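Local coordinates for La-related protein 7 homolog (Schizosaccharomyces pombe, PDB 6TZN) that binds telomerase RNA and promotes its assembly with the telomerase catalytic subunit, this chain being its C-terminal xRRM domain, at residues 13-18 with 105-110; 17-22 with 57-62. All blocks are in the same frame, centred on the assembly; numbering follows the deposited sequence.

Contact 1: residues 13-18 with 105-110; sequences LTRIKN and ELITGE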
loop_
_atom_site.group_PDB
_atom_site.type_symbol
_atom_site.label_atom_id
_atom_site.label_comp_id
_atom_site.label_asym_id
_atom_site.label_seq_id
_atom_site.Cartn_x
_atom_site.Cartn_y
_atom_site.Cartn_z
ATOM N N LEU A 13 -7.445 6.359 1.540
ATOM C CA LEU A 13 -6.285 5.924 2.315
ATOM C C LEU A 13 -6.276 4.411 2.475
ATOM O O LEU A 13 -7.273 3.825 2.907
ATOM C CB LEU A 13 -6.309 6.553 3.708
ATOM C CG LEU A 13 -6.491 8.063 3.808
ATOM C CD1 LEU A 13 -6.591 8.462 5.275
ATOM C CD2 LEU A 13 -5.338 8.792 3.120
ATOM N N THR A 14 -5.144 3.782 2.160
ATOM C CA THR A 14 -4.954 2.360 2.422
ATOM C C THR A 14 -3.714 2.158 3.277
ATOM O O THR A 14 -2.647 2.701 2.977
ATOM C CB THR A 14 -4.813 1.527 1.137
ATOM O OG1 THR A 14 -3.614 1.894 0.438
ATOM C CG2 THR A 14 -6.032 1.704 0.239
ATOM N N ARG A 15 -3.850 1.369 4.331
ATOM C CA ARG A 15 -2.695 0.931 5.093
ATOM C C ARG A 15 -2.146 -0.325 4.437
ATOM O O ARG A 15 -2.904 -1.251 4.131
ATOM C CB ARG A 15 -3.097 0.619 6.530
ATOM C CG ARG A 15 -1.981 -0.035 7.331
ATOM C CD ARG A 15 -2.375 -0.218 8.778
ATOM N NE ARG A 15 -2.193 1.021 9.522
ATOM C CZ ARG A 15 -3.187 1.798 9.932
ATOM N NH1 ARG A 15 -4.445 1.464 9.676
ATOM N NH2 ARG A 15 -2.919 2.908 10.603
ATOM N N ILE A 16 -0.842 -0.341 4.186
ATOM C CA ILE A 16 -0.145 -1.526 3.703
ATOM C C ILE A 16 0.623 -2.110 4.875
ATOM O O ILE A 16 1.379 -1.391 5.539
ATOM C CB ILE A 16 0.820 -1.183 2.553
ATOM C CG1 ILE A 16 0.134 -0.321 1.487
ATOM C CG2 ILE A 16 1.419 -2.461 1.970
ATOM C CD1 ILE A 16 -1.022 -1.002 0.806
ATOM N N LYS A 17 0.419 -3.393 5.150
ATOM C CA LYS A 17 1.083 -4.068 6.255
ATOM C C LYS A 17 1.993 -5.177 5.746
ATOM O O LYS A 17 1.762 -5.759 4.679
ATOM C CB LYS A 17 0.069 -4.677 7.230
ATOM C CG LYS A 17 -0.807 -3.639 7.904
ATOM C CD LYS A 17 -1.594 -4.231 9.055
ATOM C CE LYS A 17 -2.628 -5.224 8.572
ATOM N NZ LYS A 17 -3.357 -5.820 9.725
ATOM N N ASN A 18 3.023 -5.472 6.548
ATOM C CA ASN A 18 3.988 -6.543 6.299
ATOM C C ASN A 18 4.978 -6.211 5.187
ATOM O O ASN A 18 5.505 -7.106 4.523
ATOM C CB ASN A 18 3.318 -7.905 6.115
ATOM C CG ASN A 18 2.441 -8.255 7.288
ATOM O OD1 ASN A 18 2.854 -8.118 8.443
ATOM N ND2 ASN A 18 1.220 -8.694 7.008
ATOM N N GLU A 105 -5.498 -2.489 3.713
ATOM C CA GLU A 105 -6.771 -2.225 4.373
ATOM C C GLU A 105 -7.160 -0.769 4.168
ATOM O O GLU A 105 -6.321 0.128 4.291
ATOM C CB GLU A 105 -6.679 -2.478 5.887
ATOM C CG GLU A 105 -6.044 -3.795 6.292
ATOM C CD GLU A 105 -5.844 -3.908 7.793
ATOM O OE1 GLU A 105 -5.843 -5.048 8.307
ATOM O OE2 GLU A 105 -5.686 -2.860 8.461
ATOM N N LEU A 106 -8.438 -0.537 3.882
ATOM C CA LEU A 106 -8.942 0.822 3.766
ATOM C C LEU A 106 -9.045 1.438 5.153
ATOM O O LEU A 106 -9.562 0.811 6.084
ATOM C CB LEU A 106 -10.317 0.799 3.100
ATOM C CG LEU A 106 -10.878 2.150 2.654
ATOM C CD1 LEU A 106 -10.107 2.695 1.462
ATOM C CD2 LEU A 106 -12.366 2.006 2.327
ATOM N N ILE A 107 -8.541 2.658 5.300
ATOM C CA ILE A 107 -8.619 3.383 6.561
ATOM C C ILE A 107 -9.910 4.190 6.566
ATOM O O ILE A 107 -10.186 4.939 5.622
ATOM C CB ILE A 107 -7.391 4.291 6.745
ATOM C CG1 ILE A 107 -6.105 3.456 6.757
ATOM C CG2 ILE A 107 -7.507 5.098 8.031
ATOM C CD1 ILE A 107 -4.829 4.279 6.855
ATOM N N THR A 108 -10.718 4.023 7.611
ATOM C CA THR A 108 -12.043 4.637 7.669
ATOM C C THR A 108 -12.275 5.194 9.070
ATOM O O THR A 108 -11.386 5.179 9.929
ATOM C CB THR A 108 -13.139 3.620 7.323
ATOM O OG1 THR A 108 -13.084 2.530 8.253
ATOM C CG2 THR A 108 -12.979 3.091 5.903
ATOM N N GLY A 109 -13.491 5.687 9.293
ATOM C CA GLY A 109 -13.915 6.072 10.628
ATOM C C GLY A 109 -13.025 7.130 11.245
ATOM O O GLY A 109 -12.534 8.047 10.571
ATOM N N GLU A 110 -12.804 6.998 12.554
ATOM C CA GLU A 110 -12.043 8.006 13.282
ATOM C C GLU A 110 -10.579 8.031 12.868
ATOM O O GLU A 110 -9.956 9.098 12.882
ATOM C CB GLU A 110 -12.180 7.794 14.790
ATOM C CG GLU A 110 -13.513 8.253 15.355
ATOM C CD GLU A 110 -13.795 9.719 15.077
ATOM O OE1 GLU A 110 -14.932 10.038 14.667
ATOM O OE2 GLU A 110 -12.884 10.552 15.275
HETATM O O HOH W 1 -9.699 6.303 3.362
#
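E105 meets R15 as an antiparallel hydrogen-bonded pair: R15 N donates to E105 O at 2.8 Å, and E105 N donates to R15 O at 2.9 Å. Its side chain, extended beyond CG, carries the carboxylate to K17, whose chain bends at chi3 (-67°) and brings NZ within 3.0 Å of E105 OE1. This salt bridge is struck from above the carboxylate plane, about 51° out of it, and CE packs against the same oxygen. L106 pairs with T14 without direct backbone bonds, its CD1 lying against L13 O. I107 N then closes on L13 O at 2.9 Å, nearly straight at the proton, while I107 CB and L13 CB touch at 3.9 Å. From there the I107 side chain crosses R15 at about a right angle, CD1 lying over one face of the guanidinium, whose NH2 forms a salt bridge to E111 of helix 109-119. Water 1 accepts a hydrogen bond from L13 N and lies within hydrogen-bonding reach of I107 O, one of more acceptors than its protons can serve. Pairing the inner strand 13-17 with the edge strand 103-106 is typical of the RRM sheet, and helix 109-119 following it is the xRRM feature.

Contact 2: residues 17-22 with 57-62; sequences KNLHPL and TEAIIR. With NO3 (nitrate ion), chain B.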
loop_
_atom_site.group_PDB
_atom_site.type_symbol
_atom_site.label_atom_id
_atom_site.label_comp_id
_atom_site.label_asym_id
_atom_site.label_seq_id
_atom_site.Cartn_x
_atom_site.Cartn_y
_atom_site.Cartn_z
ATOM N N LYS A 17 0.419 -3.393 5.150
ATOM C CA LYS A 17 1.083 -4.068 6.255
ATOM C C LYS A 17 1.993 -5.177 5.746
ATOM O O LYS A 17 1.762 -5.759 4.679
ATOM C CB LYS A 17 0.069 -4.677 7.230
ATOM C CG LYS A 17 -0.807 -3.639 7.904
ATOM C CD LYS A 17 -1.594 -4.231 9.055
ATOM C CE LYS A 17 -2.628 -5.224 8.572
ATOM N NZ LYS A 17 -3.357 -5.820 9.725
ATOM N N ASN A 18 3.023 -5.472 6.548
ATOM C CA ASN A 18 3.988 -6.543 6.299
ATOM C C ASN A 18 4.978 -6.211 5.187
ATOM O O ASN A 18 5.505 -7.106 4.523
ATOM C CB ASN A 18 3.318 -7.905 6.115
ATOM C CG ASN A 18 2.441 -8.255 7.288
ATOM O OD1 ASN A 18 2.854 -8.118 8.443
ATOM N ND2 ASN A 18 1.220 -8.694 7.008
ATOM N N LEU A 19 5.263 -4.924 5.006
ATOM C CA LEU A 19 6.391 -4.525 4.180
ATOM C C LEU A 19 7.697 -4.969 4.833
ATOM O O LEU A 19 7.791 -5.101 6.059
ATOM C CB LEU A 19 6.420 -3.004 4.041
ATOM C CG LEU A 19 5.275 -2.405 3.224
ATOM C CD1 LEU A 19 5.144 -0.919 3.504
ATOM C CD2 LEU A 19 5.502 -2.669 1.741
ATOM N N HIS A 20 8.702 -5.207 4.007
ATOM C CA HIS A 20 10.032 -5.459 4.544
ATOM C C HIS A 20 10.493 -4.248 5.356
ATOM O O HIS A 20 10.379 -3.109 4.880
ATOM C CB HIS A 20 11.018 -5.750 3.423
ATOM C CG HIS A 20 12.329 -6.270 3.912
ATOM N ND1 HIS A 20 13.275 -5.467 4.520
ATOM C CD2 HIS A 20 12.840 -7.524 3.913
ATOM C CE1 HIS A 20 14.312 -6.206 4.868
ATOM N NE2 HIS A 20 14.073 -7.457 4.514
ATOM N N PRO A 21 11.005 -4.447 6.576
ATOM C CA PRO A 21 11.264 -3.294 7.457
ATOM C C PRO A 21 12.341 -2.355 6.944
ATOM O O PRO A 21 12.398 -1.204 7.389
ATOM C CB PRO A 21 11.673 -3.946 8.788
ATOM C CG PRO A 21 12.169 -5.307 8.400
ATOM C CD PRO A 21 11.277 -5.727 7.251
ATOM N N LEU A 22 13.202 -2.799 6.033
ATOM C CA LEU A 22 14.292 -1.958 5.566
ATOM C C LEU A 22 14.056 -1.421 4.157
ATOM O O LEU A 22 14.995 -0.962 3.501
ATOM C CB LEU A 22 15.638 -2.663 5.742
ATOM C CG LEU A 22 15.985 -2.875 7.232
ATOM C CD1 LEU A 22 17.061 -3.924 7.412
ATOM C CD2 LEU A 22 16.387 -1.565 7.916
ATOM N N THR A 57 7.113 -1.594 9.299
ATOM C CA THR A 57 6.609 -2.603 8.377
ATOM C C THR A 57 5.261 -2.212 7.792
ATOM O O THR A 57 4.614 -3.038 7.140
ATOM C CB THR A 57 6.529 -3.970 9.063
ATOM O OG1 THR A 57 5.623 -3.892 10.168
ATOM C CG2 THR A 57 7.900 -4.419 9.554
ATOM N N GLU A 58 4.823 -0.977 8.017
ATOM C CA GLU A 58 3.546 -0.490 7.517
ATOM C C GLU A 58 3.747 0.862 6.852
ATOM O O GLU A 58 4.686 1.600 7.172
ATOM C CB GLU A 58 2.511 -0.355 8.645
ATOM C CG GLU A 58 2.200 -1.660 9.359
ATOM C CD GLU A 58 1.166 -1.506 10.458
ATOM O OE1 GLU A 58 0.680 -0.375 10.671
ATOM O OE2 GLU A 58 0.846 -2.522 11.113
ATOM N N ALA A 59 2.861 1.173 5.909
ATOM C CA ALA A 59 2.807 2.489 5.292
ATOM C C ALA A 59 1.348 2.872 5.112
ATOM O O ALA A 59 0.464 2.014 5.054
ATOM C CB ALA A 59 3.510 2.497 3.928
ATOM N N ILE A 60 1.092 4.173 5.006
ATOM C CA ILE A 60 -0.233 4.669 4.638
ATOM C C ILE A 60 -0.124 5.316 3.267
ATOM O O ILE A 60 0.702 6.212 3.063
ATOM C CB ILE A 60 -0.799 5.658 5.671
ATOM C CG1 ILE A 60 -1.000 4.958 7.019
ATOM C CG2 ILE A 60 -2.100 6.263 5.154
ATOM C CD1 ILE A 60 -1.558 5.856 8.103
ATOM N N ILE A 61 -0.944 4.852 2.327
ATOM C CA ILE A 61 -0.954 5.367 0.964
ATOM C C ILE A 61 -2.154 6.290 0.796
ATOM O O ILE A 61 -3.294 5.896 1.081
ATOM C CB ILE A 61 -1.017 4.223 -0.066
ATOM C CG1 ILE A 61 -0.072 3.069 0.307
ATOM C CG2 ILE A 61 -0.733 4.768 -1.468
ATOM C CD1 ILE A 61 1.391 3.470 0.439
ATOM N N ARG A 62 -1.906 7.513 0.328
ATOM C CA ARG A 62 -2.964 8.432 -0.083
ATOM C C ARG A 62 -3.081 8.316 -1.598
ATOM O O ARG A 62 -2.216 8.801 -2.337
ATOM C CB ARG A 62 -2.641 9.866 0.350
ATOM C CG ARG A 62 -3.788 10.880 0.194
ATOM C CD ARG A 62 -3.941 11.376 -1.243
ATOM N NE ARG A 62 -4.464 12.734 -1.298
ATOM C CZ ARG A 62 -5.260 13.218 -2.247
ATOM N NH1 ARG A 62 -5.698 12.444 -3.235
ATOM N NH2 ARG A 62 -5.629 14.492 -2.194
HETATM N N NO3 B . -3.050 15.557 0.372
HETATM O O1 NO3 B . -2.976 14.327 0.611
HETATM O O2 NO3 B . -2.117 16.318 0.724
HETATM O O3 NO3 B . -4.057 16.050 -0.208
HETATM O O HOH W 2 3.075 -4.765 9.458
#
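L19 N reaches T57 O by a bond bent to 141° at the proton, the one direct backbone hydrogen bond between these segments, made where strand pairing gives way to a loop. It measures 2.9 Å, with the donor tilted 31° from the carbonyl plane, and joins the chain just beyond strand 13-17 to the residue ahead of E58. N18, at positive phi, turns the chain here, and water 2 links N18 N to T57 OG1. The T57 hydroxyl is placed for this by a chi1 of 61°, which sets it between the backbone N and carbonyl carbon; the methyl CG2 meets P21 CB at 3.9 Å and also rests near L19 O. Past the turn along the chain, L19 CD1 touches A59 CB at 3.8 Å. K17 and E58 run side by side, pointing the same way, so that E58 OE2 lies 3.6 Å from K17 CD: the carboxylate rides along the aliphatic part of the lysine, whose ammonium is held by E105. Within the loop, L22 N donates to H20 ND1, and P21 CD sits over one face of the imidazole. At the far end of the strand, R62 grips a nitrate, probably from the crystallisation liquor, with two bonds: NE to O1 at 2.9 Å and NH2 to O3. The nitrate O1 lies at the edge of the guanidinium, in its plane. With a leucine in place of R62 both N-H donors and the positive charge go, and the nitrate would probably no longer be held at this spot. The chemistry thus splits along the strand: one backbone hydrogen bond, a water bridge and aliphatic contacts at its start, and at its end an arginine able to take a flat oxyanion on two N-H groups.

Contacts 1 and 2 share K17 and N18 and lie with their centres about 11 Å apart, on the two sides of strand 13-17 within one antiparallel sheet. Contact 1 adds the edge strand 103-106; strand 58-63 of contact 2 pairs with the other side. The two are stitched directly by probable backbone hydrogen bonds, T14 O to I61 N and I16 N to A59 O, both 2.8 Å, and I16 CG1 packs on I61 CG1 at 3.6 Å. Helix 109-119 also spans them, with L13 and R62 each touching W116. The nitrate, bound by R62, belongs to the strand-end part of contact 2.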